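Local coordinates for protein alcohol dehydrogenase IV (PDB 3IV7) that probably acts as an NAD-dependent maleylacetate reductase of the iron-containing alcohol dehydrogenase family, at residues Q15-G20 against G225-A230; E33-A38 against L148-I153; L103-A108 against E126-W131. All blocks are in the same frame, centred on the assembly; numbering follows the deposited sequence.

Contact 1. Residues Q15-G20 against G225-A230; sequences QKVMFG and GAYLAA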
ATOM      1  N   GLN A  15      -7.869  -3.133  -4.026  1.00 27.48           N
ATOM      2  CA  GLN A  15      -8.917  -3.048  -3.043  1.00 27.30           C
ATOM      3  C   GLN A  15      -9.353  -1.622  -2.784  1.00 27.75           C
ATOM      4  O   GLN A  15      -8.553  -0.698  -2.815  1.00 30.21           O
ATOM      5  CB  GLN A  15      -8.462  -3.682  -1.723  1.00 27.56           C
ATOM      6  CG  GLN A  15      -9.616  -4.189  -0.874  1.00 33.97           C
ATOM      7  CD  GLN A  15      -9.149  -5.087   0.263  1.00 33.62           C
ATOM      8  OE1 GLN A  15      -8.178  -4.772   0.960  1.00 25.94           O
ATOM      9  NE2 GLN A  15      -9.844  -6.209   0.460  1.00 24.02           N
ATOM     10  N   LYS A  16     -10.649  -1.454  -2.556  1.00 28.99           N
ATOM     11  CA  LYS A  16     -11.199  -0.206  -2.083  1.00 28.75           C
ATOM     12  C   LYS A  16     -11.563  -0.383  -0.613  1.00 27.48           C
ATOM     13  O   LYS A  16     -12.131  -1.417  -0.217  1.00 31.08           O
ATOM     14  CB  LYS A  16     -12.441   0.189  -2.873  1.00 27.99           C
ATOM     15  CG  LYS A  16     -13.157   1.432  -2.342  1.00 32.45           C
ATOM     16  CD  LYS A  16     -14.503   1.714  -3.111  1.00 33.42           C
ATOM     17  CE  LYS A  16     -14.271   2.309  -4.493  1.00 45.26           C
ATOM     18  NZ  LYS A  16     -13.586   3.673  -4.422  1.00 54.19           N
ATOM     19  N   VAL A  17     -11.255   0.626   0.179  1.00 28.86           N
ATOM     20  CA  VAL A  17     -11.575   0.647   1.579  1.00 28.64           C
ATOM     21  C   VAL A  17     -12.333   1.895   1.873  1.00 28.60           C
ATOM     22  O   VAL A  17     -11.883   3.009   1.527  1.00 30.83           O
ATOM     23  CB  VAL A  17     -10.285   0.660   2.419  1.00 35.67           C
ATOM     24  CG1 VAL A  17     -10.615   0.562   3.928  1.00 32.78           C
ATOM     25  CG2 VAL A  17      -9.393  -0.458   1.983  1.00 38.41           C
HETATM   26  N   MSE A  18     -13.530   1.744   2.418  1.00 27.02           N
HETATM   27  CA  MSE A  18     -14.337   2.895   2.807  1.00 26.40           C
HETATM   28  C   MSE A  18     -14.450   2.858   4.326  1.00 29.44           C
HETATM   29  O   MSE A  18     -14.786   1.820   4.901  1.00 30.64           O
HETATM   30  CB  MSE A  18     -15.701   2.820   2.164  1.00 24.72           C
HETATM   31  CG  MSE A  18     -15.647   2.671   0.647  1.00 32.13           C
HETATM   32 SE   MSE A  18     -17.359   2.098  -0.126  0.75 33.41          SE
HETATM   33  CE  MSE A  18     -18.075   3.794  -0.547  1.00 37.94           C
ATOM     34  N   PHE A  19     -14.182   3.987   4.967  1.00 26.73           N
ATOM     35  CA  PHE A  19     -14.015   4.016   6.391  1.00 24.08           C
ATOM     36  C   PHE A  19     -14.833   5.134   6.970  1.00 28.11           C
ATOM     37  O   PHE A  19     -14.766   6.276   6.496  1.00 25.88           O
ATOM     38  CB  PHE A  19     -12.520   4.229   6.719  1.00 25.20           C
ATOM     39  CG  PHE A  19     -12.139   3.868   8.112  1.00 26.96           C
ATOM     40  CD1 PHE A  19     -12.496   4.679   9.179  1.00 28.87           C
ATOM     41  CD2 PHE A  19     -11.441   2.700   8.370  1.00 33.18           C
ATOM     42  CE1 PHE A  19     -12.152   4.328  10.486  1.00 35.96           C
ATOM     43  CE2 PHE A  19     -11.106   2.334   9.666  1.00 25.82           C
ATOM     44  CZ  PHE A  19     -11.457   3.143  10.725  1.00 34.14           C
ATOM     45  N   GLY A  20     -15.587   4.842   8.016  1.00 29.16           N
ATOM     46  CA  GLY A  20     -16.309   5.908   8.726  1.00 32.11           C
ATOM     47  C   GLY A  20     -17.409   5.449   9.674  1.00 32.17           C
ATOM     48  O   GLY A  20     -18.343   4.758   9.253  1.00 28.93           O
ATOM     49  N   GLY A 225      -5.861  -0.313  12.102  1.00 27.14           N
ATOM     50  CA  GLY A 225      -4.672  -1.149  12.374  1.00 25.36           C
ATOM     51  C   GLY A 225      -4.814  -2.537  11.838  1.00 28.23           C
ATOM     52  O   GLY A 225      -3.908  -3.079  11.197  1.00 24.98           O
ATOM     53  N   ALA A 226      -5.963  -3.119  12.085  1.00 26.32           N
ATOM     54  CA  ALA A 226      -6.263  -4.434  11.617  1.00 25.69           C
ATOM     55  C   ALA A 226      -6.170  -4.527  10.101  1.00 27.68           C
ATOM     56  O   ALA A 226      -5.731  -5.526   9.573  1.00 27.06           O
ATOM     57  CB  ALA A 226      -7.681  -4.848  12.096  1.00 26.23           C
ATOM     58  N   TYR A 227      -6.612  -3.482   9.397  1.00 29.39           N
ATOM     59  CA  TYR A 227      -6.554  -3.496   7.938  1.00 27.72           C
ATOM     60  C   TYR A 227      -5.113  -3.522   7.451  1.00 26.54           C
ATOM     61  O   TYR A 227      -4.728  -4.406   6.649  1.00 27.49           O
ATOM     62  CB  TYR A 227      -7.289  -2.307   7.338  1.00 27.19           C
ATOM     63  CG  TYR A 227      -7.265  -2.332   5.820  1.00 28.38           C
ATOM     64  CD1 TYR A 227      -7.925  -3.319   5.114  1.00 29.61           C
ATOM     65  CD2 TYR A 227      -6.534  -1.391   5.104  1.00 25.65           C
ATOM     66  CE1 TYR A 227      -7.871  -3.368   3.710  1.00 30.26           C
ATOM     67  CE2 TYR A 227      -6.492  -1.409   3.724  1.00 29.78           C
ATOM     68  CZ  TYR A 227      -7.166  -2.383   3.026  1.00 31.48           C
ATOM     69  OH  TYR A 227      -7.072  -2.406   1.650  1.00 27.17           O
ATOM     70  N   LEU A 228      -4.292  -2.592   7.946  1.00 29.01           N
ATOM     71  CA  LEU A 228      -2.875  -2.558   7.517  1.00 28.71           C
ATOM     72  C   LEU A 228      -2.092  -3.803   7.931  1.00 27.48           C
ATOM     73  O   LEU A 228      -1.239  -4.290   7.191  1.00 27.31           O
ATOM     74  CB  LEU A 228      -2.210  -1.290   7.985  1.00 30.06           C
ATOM     75  CG  LEU A 228      -2.783  -0.070   7.222  1.00 36.94           C
ATOM     76  CD1 LEU A 228      -2.022   1.098   7.562  1.00 38.65           C
ATOM     77  CD2 LEU A 228      -2.747  -0.314   5.699  1.00 43.34           C
ATOM     78  N   ALA A 229      -2.408  -4.348   9.091  1.00 29.02           N
ATOM     79  CA  ALA A 229      -1.778  -5.593   9.526  1.00 27.28           C
ATOM     80  C   ALA A 229      -2.004  -6.698   8.490  1.00 26.96           C
ATOM     81  O   ALA A 229      -1.089  -7.445   8.156  1.00 25.77           O
ATOM     82  CB  ALA A 229      -2.344  -6.016  10.873  1.00 23.68           C
ATOM     83  N   ALA A 230      -3.265  -6.826   8.046  1.00 29.24           N
ATOM     84  CA  ALA A 230      -3.667  -7.884   7.129  1.00 28.71           C
ATOM     85  C   ALA A 230      -3.127  -7.671   5.719  1.00 27.10           C
ATOM     86  O   ALA A 230      -2.672  -8.631   5.068  1.00 27.30           O
ATOM     87  CB  ALA A 230      -5.209  -8.031   7.123  1.00 29.57           C
TER
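Y227 and Q15 meet where the two halves of an iron-containing alcohol dehydrogenase come together, Y227 on helix 216-236 of the helical C-terminal part and Q15 on strand 7-20, outermost in the parallel sheet of this chain. The tight part of the contact is polar. The phenol OH of Y227 donates to Q15 OE1 at 2.7 Å, the oxygen lying at the ring's edge, near its plane. The C=O...OH angle is 134°, with the hydroxyl somewhat out of the carbonyl plane, and the amide is turned 41° against the ring. Glutamine suits this spot because its amide both accepts and donates: NE2 gives hydrogen bonds to the carbonyls of E126 and P149, so which end is oxygen and which is nitrogen is settled.

V17, two residues along on the same face of the strand, also points toward the helix, but its modelled approach to the ring is doubtful. Elsewhere the segments stand well apart. The CA atoms of V17 and Y227 are 9.1 Å from each other, a gap that the long, rigid side chain of tyrosine can bridge. The strand's outer edge instead pairs antiparallel with a strand of the second subunit. Y227 crosses the gap because its CG is anti to the backbone N (chi1 -179°), which carries the ring out from the helix and sets OH beside Q15 OE1.

Contact 2. Residues E33-A38 against L148-I153; sequences ERRGSA and LPETVI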
ATOM      1  N   GLU A  33     -24.752   0.595  -5.938  1.00 26.60           N
ATOM      2  CA  GLU A  33     -25.193   1.416  -7.046  1.00 28.13           C
ATOM      3  C   GLU A  33     -24.077   1.603  -8.072  1.00 27.13           C
ATOM      4  O   GLU A  33     -24.322   1.490  -9.252  1.00 26.85           O
ATOM      5  CB  GLU A  33     -25.747   2.748  -6.547  1.00 26.95           C
ATOM      6  CG  GLU A  33     -27.087   2.562  -5.846  1.00 27.46           C
ATOM      7  CD  GLU A  33     -27.825   3.824  -5.604  1.00 24.75           C
ATOM      8  OE1 GLU A  33     -27.189   4.861  -5.353  1.00 31.58           O
ATOM      9  OE2 GLU A  33     -29.068   3.773  -5.643  1.00 31.29           O
ATOM     10  N   ARG A  34     -22.844   1.812  -7.596  1.00 28.58           N
ATOM     11  CA  ARG A  34     -21.685   1.947  -8.472  1.00 28.85           C
ATOM     12  C   ARG A  34     -21.493   0.649  -9.314  1.00 31.65           C
ATOM     13  O   ARG A  34     -21.163   0.704 -10.494  1.00 26.46           O
ATOM     14  CB  ARG A  34     -20.456   2.246  -7.628  1.00 32.34           C
ATOM     15  CG  ARG A  34     -19.134   2.259  -8.382  1.00 37.23           C
ATOM     16  CD  ARG A  34     -17.976   2.555  -7.437  1.00 47.28           C
ATOM     17  NE  ARG A  34     -17.544   1.386  -6.659  1.00 54.00           N
ATOM     18  CZ  ARG A  34     -16.621   0.494  -7.055  1.00 54.49           C
ATOM     19  NH1 ARG A  34     -16.040   0.603  -8.248  1.00 49.75           N
ATOM     20  NH2 ARG A  34     -16.285  -0.528  -6.252  1.00 39.41           N
ATOM     21  N   ARG A  35     -21.789  -0.500  -8.715  1.00 32.90           N
ATOM     22  CA  ARG A  35     -21.680  -1.788  -9.416  1.00 31.89           C
ATOM     23  C   ARG A  35     -22.874  -2.084 -10.290  1.00 30.91           C
ATOM     24  O   ARG A  35     -22.796  -2.919 -11.193  1.00 30.67           O
ATOM     25  CB  ARG A  35     -21.515  -2.934  -8.401  1.00 31.73           C
ATOM     26  CG  ARG A  35     -20.241  -2.875  -7.640  1.00 29.94           C
ATOM     27  CD  ARG A  35     -20.199  -3.872  -6.431  1.00 29.27           C
ATOM     28  NE  ARG A  35     -18.905  -3.773  -5.786  1.00 33.18           N
ATOM     29  CZ  ARG A  35     -17.809  -4.368  -6.234  1.00 29.57           C
ATOM     30  NH1 ARG A  35     -17.861  -5.191  -7.290  1.00 40.51           N
ATOM     31  NH2 ARG A  35     -16.659  -4.166  -5.617  1.00 34.27           N
ATOM     32  N   GLY A  36     -23.999  -1.427 -10.017  1.00 30.07           N
ATOM     33  CA  GLY A  36     -25.247  -1.738 -10.705  1.00 24.22           C
ATOM     34  C   GLY A  36     -25.836  -3.089 -10.301  1.00 25.80           C
ATOM     35  O   GLY A  36     -26.740  -3.613 -10.980  1.00 21.67           O
ATOM     36  N   SER A  37     -25.383  -3.610  -9.148  1.00 27.20           N
ATOM     37  CA  SER A  37     -25.760  -4.945  -8.659  1.00 29.22           C
ATOM     38  C   SER A  37     -27.242  -5.059  -8.475  1.00 30.22           C
ATOM     39  O   SER A  37     -27.848  -4.213  -7.825  1.00 33.13           O
ATOM     40  CB  SER A  37     -25.073  -5.219  -7.319  1.00 28.83           C
ATOM     41  OG  SER A  37     -23.701  -4.967  -7.413  1.00 32.37           O
ATOM     42  N   ALA A  38     -27.828  -6.120  -9.029  1.00 31.18           N
ATOM     43  CA  ALA A  38     -29.281  -6.322  -8.986  1.00 30.78           C
ATOM     44  C   ALA A  38     -29.741  -7.472  -8.087  1.00 31.02           C
ATOM     45  O   ALA A  38     -30.949  -7.630  -7.857  1.00 26.23           O
ATOM     46  CB  ALA A  38     -29.831  -6.540 -10.431  1.00 31.51           C
ATOM     47  N   LEU A 148     -10.144 -12.310  -2.416  1.00 27.88           N
ATOM     48  CA  LEU A 148      -9.901 -11.007  -1.812  1.00 26.84           C
ATOM     49  C   LEU A 148     -11.147 -10.129  -2.018  1.00 25.52           C
ATOM     50  O   LEU A 148     -11.555  -9.915  -3.137  1.00 27.70           O
ATOM     51  CB  LEU A 148      -8.693 -10.314  -2.474  1.00 29.31           C
ATOM     52  CG  LEU A 148      -8.364  -8.904  -1.966  1.00 30.21           C
ATOM     53  CD1 LEU A 148      -7.862  -8.967  -0.509  1.00 24.76           C
ATOM     54  CD2 LEU A 148      -7.314  -8.220  -2.918  1.00 31.11           C
ATOM     55  N   PRO A 149     -11.748  -9.617  -0.926  1.00 25.34           N
ATOM     56  CA  PRO A 149     -12.908  -8.764  -1.189  1.00 27.08           C
ATOM     57  C   PRO A 149     -12.502  -7.532  -1.993  1.00 27.18           C
ATOM     58  O   PRO A 149     -11.438  -6.948  -1.753  1.00 31.07           O
ATOM     59  CB  PRO A 149     -13.380  -8.375   0.211  1.00 27.78           C
ATOM     60  CG  PRO A 149     -12.966  -9.537   1.082  1.00 26.95           C
ATOM     61  CD  PRO A 149     -11.713 -10.106   0.467  1.00 24.86           C
ATOM     62  N   GLU A 150     -13.305  -7.174  -2.957  1.00 25.56           N
ATOM     63  CA  GLU A 150     -13.017  -6.016  -3.781  1.00 26.75           C
ATOM     64  C   GLU A 150     -13.186  -4.722  -3.016  1.00 26.86           C
ATOM     65  O   GLU A 150     -12.525  -3.739  -3.307  1.00 24.30           O
ATOM     66  CB  GLU A 150     -13.904  -5.995  -4.990  1.00 27.19           C
ATOM     67  CG  GLU A 150     -13.558  -7.012  -5.979  1.00 27.34           C
ATOM     68  CD  GLU A 150     -14.352  -6.883  -7.256  1.00 26.05           C
ATOM     69  OE1 GLU A 150     -15.149  -5.927  -7.389  1.00 27.33           O
ATOM     70  OE2 GLU A 150     -14.191  -7.760  -8.110  1.00 33.56           O
ATOM     71  N   THR A 151     -14.109  -4.713  -2.079  1.00 27.35           N
ATOM     72  CA  THR A 151     -14.334  -3.549  -1.252  1.00 27.18           C
ATOM     73  C   THR A 151     -14.469  -3.929   0.208  1.00 27.89           C
ATOM     74  O   THR A 151     -15.109  -4.956   0.557  1.00 25.19           O
ATOM     75  CB  THR A 151     -15.600  -2.825  -1.687  1.00 29.09           C
ATOM     76  OG1 THR A 151     -15.478  -2.450  -3.064  1.00 26.25           O
ATOM     77  CG2 THR A 151     -15.853  -1.593  -0.810  1.00 22.76           C
ATOM     78  N   VAL A 152     -13.908  -3.087   1.077  1.00 24.55           N
ATOM     79  CA  VAL A 152     -14.060  -3.263   2.498  1.00 26.74           C
ATOM     80  C   VAL A 152     -14.690  -2.022   3.090  1.00 27.14           C
ATOM     81  O   VAL A 152     -14.218  -0.910   2.864  1.00 28.17           O
ATOM     82  CB  VAL A 152     -12.697  -3.537   3.193  1.00 25.42           C
ATOM     83  CG1 VAL A 152     -12.905  -3.793   4.711  1.00 30.44           C
ATOM     84  CG2 VAL A 152     -11.996  -4.718   2.522  1.00 25.03           C
ATOM     85  N   ILE A 153     -15.782  -2.217   3.825  1.00 26.20           N
ATOM     86  CA  ILE A 153     -16.456  -1.110   4.553  1.00 27.95           C
ATOM     87  C   ILE A 153     -16.196  -1.247   6.051  1.00 25.41           C
ATOM     88  O   ILE A 153     -16.563  -2.251   6.668  1.00 25.90           O
ATOM     89  CB  ILE A 153     -17.942  -1.086   4.259  1.00 25.64           C
ATOM     90  CG1 ILE A 153     -18.151  -0.864   2.751  1.00 25.29           C
ATOM     91  CG2 ILE A 153     -18.681   0.020   5.145  1.00 28.17           C
ATOM     92  CD1 ILE A 153     -19.631  -1.094   2.257  1.00 22.67           C
TER
HETATM   93  O   HOH W   1     -13.585  -2.140  -5.409  1.00 44.32           O
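R35 takes hold of E150 by a salt bridge in which both terminal nitrogens point at a single carboxylate oxygen. NH1 of R35 lies 2.8 Å from E150 OE1, and NH2 of R35 lies 2.9 Å from the same E150 OE1. The oxygen sits in the guanidinium plane, midway across its end, so neither bond is straight; the N-H...O angles are 148° and 142°. Seen from the glutamate, NH1 arrives on the syn side and NH2 on the anti side, both out of the carboxylate plane and NH1 more so, with the two flat groups turned 37° against each other. R35 NH2 also comes within 3.3 Å of T151 OG1, which lies at the guanidinium edge.

An extended chain from CG to NE lets R35 span from the last turn of helix 24-35 to the start of strand 151-154, a reach suited to arginine. Just behind this shell stands E31, one turn back on the helix. Its OE2 forms salt bridges with R34 NH2 and R35 NE and accepts a hydrogen bond from T151 OG1, thereby setting both guanidinium groups and the threonine hydroxyl. A water donates to E150 O at 2.8 Å and receives a weak bond from R34 NH2, adding a second link to the strand.

Farther out, the helix ends in a Schellman motif with G36 at C-prime, where positive phi comes easily to a residue without a side chain. The contact thus pins the C-terminal end of a sheet-flanking helix to strand 151-154, next to strand 7-20 in the sheet. E31, between R34 and R35, and E150, held by R35, probably stay ionised, while the solvent around E150 should weaken the bridge it makes.

Contact 3. Residues L103-A108 against E126-W131; sequences LAKAIA and EATNVW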
ATOM      1  N   LEU A 103     -16.786 -17.656   4.646  1.00 25.31           N
ATOM      2  CA  LEU A 103     -17.792 -18.278   3.813  1.00 25.58           C
ATOM      3  C   LEU A 103     -17.982 -17.506   2.503  1.00 24.02           C
ATOM      4  O   LEU A 103     -18.129 -18.109   1.438  1.00 22.76           O
ATOM      5  CB  LEU A 103     -19.124 -18.425   4.568  1.00 26.74           C
ATOM      6  CG  LEU A 103     -20.239 -19.176   3.825  1.00 30.33           C
ATOM      7  CD1 LEU A 103     -19.806 -20.589   3.457  1.00 24.64           C
ATOM      8  CD2 LEU A 103     -21.584 -19.203   4.633  1.00 26.42           C
ATOM      9  N   ALA A 104     -17.943 -16.183   2.567  1.00 25.20           N
ATOM     10  CA  ALA A 104     -18.064 -15.373   1.359  1.00 23.81           C
ATOM     11  C   ALA A 104     -16.908 -15.725   0.437  1.00 23.14           C
ATOM     12  O   ALA A 104     -17.096 -15.919  -0.754  1.00 22.57           O
ATOM     13  CB  ALA A 104     -18.078 -13.858   1.704  1.00 21.41           C
ATOM     14  N   LYS A 105     -15.724 -15.889   1.011  1.00 24.96           N
ATOM     15  CA  LYS A 105     -14.555 -16.254   0.236  1.00 23.91           C
ATOM     16  C   LYS A 105     -14.754 -17.628  -0.404  1.00 22.23           C
ATOM     17  O   LYS A 105     -14.427 -17.830  -1.564  1.00 22.54           O
ATOM     18  CB  LYS A 105     -13.305 -16.264   1.126  1.00 25.16           C
ATOM     19  CG  LYS A 105     -12.758 -14.868   1.510  1.00 26.00           C
ATOM     20  CD  LYS A 105     -11.521 -15.026   2.398  1.00 27.86           C
ATOM     21  CE  LYS A 105     -10.681 -13.753   2.430  1.00 30.77           C
ATOM     22  NZ  LYS A 105      -9.516 -13.893   3.317  1.00 26.13           N
ATOM     23  N   ALA A 106     -15.244 -18.587   0.372  1.00 22.21           N
ATOM     24  CA  ALA A 106     -15.459 -19.923  -0.157  1.00 21.46           C
ATOM     25  C   ALA A 106     -16.393 -19.875  -1.385  1.00 21.36           C
ATOM     26  O   ALA A 106     -16.152 -20.569  -2.385  1.00 24.48           O
ATOM     27  CB  ALA A 106     -15.984 -20.863   0.910  1.00 15.88           C
ATOM     28  N   ILE A 107     -17.406 -19.017  -1.336  1.00 24.00           N
ATOM     29  CA  ILE A 107     -18.339 -18.861  -2.469  1.00 22.60           C
ATOM     30  C   ILE A 107     -17.638 -18.267  -3.679  1.00 23.12           C
ATOM     31  O   ILE A 107     -17.827 -18.728  -4.796  1.00 21.54           O
ATOM     32  CB  ILE A 107     -19.553 -17.970  -2.125  1.00 24.42           C
ATOM     33  CG1 ILE A 107     -20.368 -18.579  -0.984  1.00 26.53           C
ATOM     34  CG2 ILE A 107     -20.480 -17.839  -3.381  1.00 20.02           C
ATOM     35  CD1 ILE A 107     -21.451 -17.617  -0.392  1.00 27.86           C
ATOM     36  N   ALA A 108     -16.828 -17.228  -3.454  1.00 24.59           N
ATOM     37  CA  ALA A 108     -16.083 -16.590  -4.546  1.00 24.33           C
ATOM     38  C   ALA A 108     -15.085 -17.547  -5.229  1.00 25.07           C
ATOM     39  O   ALA A 108     -14.788 -17.401  -6.409  1.00 24.51           O
ATOM     40  CB  ALA A 108     -15.366 -15.368  -4.030  1.00 20.07           C
ATOM     41  N   GLU A 126     -10.603  -9.834   5.658  1.00 30.32           N
ATOM     42  CA  GLU A 126     -11.125  -8.986   4.551  1.00 29.11           C
ATOM     43  C   GLU A 126     -10.027  -8.368   3.673  1.00 29.95           C
ATOM     44  O   GLU A 126     -10.297  -7.910   2.563  1.00 28.56           O
ATOM     45  CB  GLU A 126     -12.015  -7.878   5.095  1.00 27.72           C
ATOM     46  CG  GLU A 126     -11.306  -6.852   6.029  1.00 29.03           C
ATOM     47  CD  GLU A 126     -11.167  -7.286   7.450  1.00 31.41           C
ATOM     48  OE1 GLU A 126     -11.432  -8.451   7.758  1.00 25.31           O
ATOM     49  OE2 GLU A 126     -10.773  -6.447   8.273  1.00 28.87           O
ATOM     50  N   ALA A 127      -8.805  -8.362   4.178  1.00 30.08           N
ATOM     51  CA  ALA A 127      -7.691  -7.815   3.463  1.00 31.92           C
ATOM     52  C   ALA A 127      -6.712  -8.858   2.972  1.00 31.92           C
ATOM     53  O   ALA A 127      -5.654  -8.509   2.563  1.00 35.36           O
ATOM     54  CB  ALA A 127      -6.974  -6.799   4.317  1.00 34.76           C
ATOM     55  N   THR A 128      -7.070 -10.143   2.997  1.00 29.99           N
ATOM     56  CA  THR A 128      -6.177 -11.174   2.440  1.00 27.44           C
ATOM     57  C   THR A 128      -6.879 -11.982   1.330  1.00 29.51           C
ATOM     58  O   THR A 128      -8.150 -12.060   1.254  1.00 26.42           O
ATOM     59  CB  THR A 128      -5.668 -12.173   3.517  1.00 28.42           C
ATOM     60  OG1 THR A 128      -6.665 -13.161   3.762  1.00 31.36           O
ATOM     61  CG2 THR A 128      -5.333 -11.467   4.829  1.00 24.25           C
ATOM     62  N   ASN A 129      -6.053 -12.610   0.527  1.00 27.08           N
ATOM     63  CA  ASN A 129      -6.475 -13.471  -0.540  1.00 30.64           C
ATOM     64  C   ASN A 129      -6.325 -14.913  -0.120  1.00 28.11           C
ATOM     65  O   ASN A 129      -6.130 -15.775  -0.947  1.00 29.05           O
ATOM     66  CB  ASN A 129      -5.650 -13.204  -1.786  1.00 30.67           C
ATOM     67  CG  ASN A 129      -4.146 -13.284  -1.533  1.00 37.29           C
ATOM     68  OD1 ASN A 129      -3.694 -13.547  -0.413  1.00 33.50           O
ATOM     69  ND2 ASN A 129      -3.375 -12.945  -2.551  1.00 32.26           N
ATOM     70  N   VAL A 130      -6.418 -15.148   1.188  1.00 28.71           N
ATOM     71  CA  VAL A 130      -6.284 -16.474   1.781  1.00 28.12           C
ATOM     72  C   VAL A 130      -7.662 -17.018   2.099  1.00 27.96           C
ATOM     73  O   VAL A 130      -8.510 -16.315   2.718  1.00 27.98           O
ATOM     74  CB  VAL A 130      -5.447 -16.416   3.096  1.00 31.23           C
ATOM     75  CG1 VAL A 130      -5.449 -17.806   3.837  1.00 29.68           C
ATOM     76  CG2 VAL A 130      -4.009 -15.952   2.783  1.00 35.34           C
ATOM     77  N   TRP A 131      -7.898 -18.248   1.662  1.00 27.34           N
ATOM     78  CA  TRP A 131      -9.138 -18.972   1.945  1.00 27.14           C
ATOM     79  C   TRP A 131      -8.848 -20.163   2.828  1.00 26.52           C
ATOM     80  O   TRP A 131      -7.733 -20.612   2.896  1.00 27.30           O
ATOM     81  CB  TRP A 131      -9.788 -19.459   0.639  1.00 26.32           C
ATOM     82  CG  TRP A 131      -8.930 -20.326  -0.208  1.00 22.25           C
ATOM     83  CD1 TRP A 131      -8.169 -19.929  -1.263  1.00 26.79           C
ATOM     84  CD2 TRP A 131      -8.746 -21.733  -0.091  1.00 21.91           C
ATOM     85  NE1 TRP A 131      -7.526 -20.995  -1.815  1.00 28.06           N
ATOM     86  CE2 TRP A 131      -7.862 -22.123  -1.122  1.00 26.13           C
ATOM     87  CE3 TRP A 131      -9.224 -22.710   0.799  1.00 25.54           C
ATOM     88  CZ2 TRP A 131      -7.447 -23.451  -1.298  1.00 24.40           C
ATOM     89  CZ3 TRP A 131      -8.852 -24.026   0.609  1.00 28.30           C
ATOM     90  CH2 TRP A 131      -7.940 -24.389  -0.418  1.00 27.50           C
TER
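Helix 98-111 passes the loop that runs into strand 130-135, with the CA atoms of K105 and W131 6.3 Å apart, and K105 reaches across to T128 and V130. Its chain is extended beyond CG, and a first torsion that sets CG anti to the carbonyl carbon (chi1 -75°) sends it off the helix into the bend of the loop. There the ammonium group gathers oxygens. NZ of K105 donates to V130 O at 2.7 Å, the shortest of the bonds, lying in the carbonyl plane at a C=O...N angle of 149°. A second bond runs from K105 NZ to T128 OG1 at 3.0 Å. The third, from K105 NZ to T128 O at 3.1 Å, comes from above the carbonyl plane instead of along a lone pair.

The helix belongs to a beta-alpha-beta crossover between the parallel strands 91-96 and 115-119, and the loop enters the antiparallel hairpin 130-135/138-143. K105 therefore joins the two by a buried charged end. S125 OG is a further acceptor, so four oxygens compete for three N-H groups and at least one N-H must be shared. Lysine fits because its methylenes can lie beside the carbonyls while only the tip is polar: CE approaches T128 O to 3.3 Å.

T128 has a further task, for its OG1 accepts from V130 N at 3.3 Å in an ST turn, with an N-H...O angle of 158°. This turn is consistent with the V130 carbonyl and the T128 hydroxyl both facing the lysine. On the far side of the loop, A127 and T128 pack against helix 216-236.

Overall arrangement
From the N terminus, strand 7-20 supplies the first half of contact 1, and the chain then turns into helix 24-35, whose end opens contact 2. Helix 98-111 follows, and contact 3 closes the shortest loop when the chain reaches 126-131. Contact 2 closes next at 148-153, and contact 1 last, at 225-230, so the three loops nest one inside another without crossing. Strands 7-20 and 151-154 are neighbours in the sheet, which joins contacts 1 and 2 through backbone bonds. Residues 126-131 border both, L148 CD1 packing against T128 O and A230 CB against A127 CB. Sheet, flanking helices, hairpin and C-terminal helices are thereby tied together.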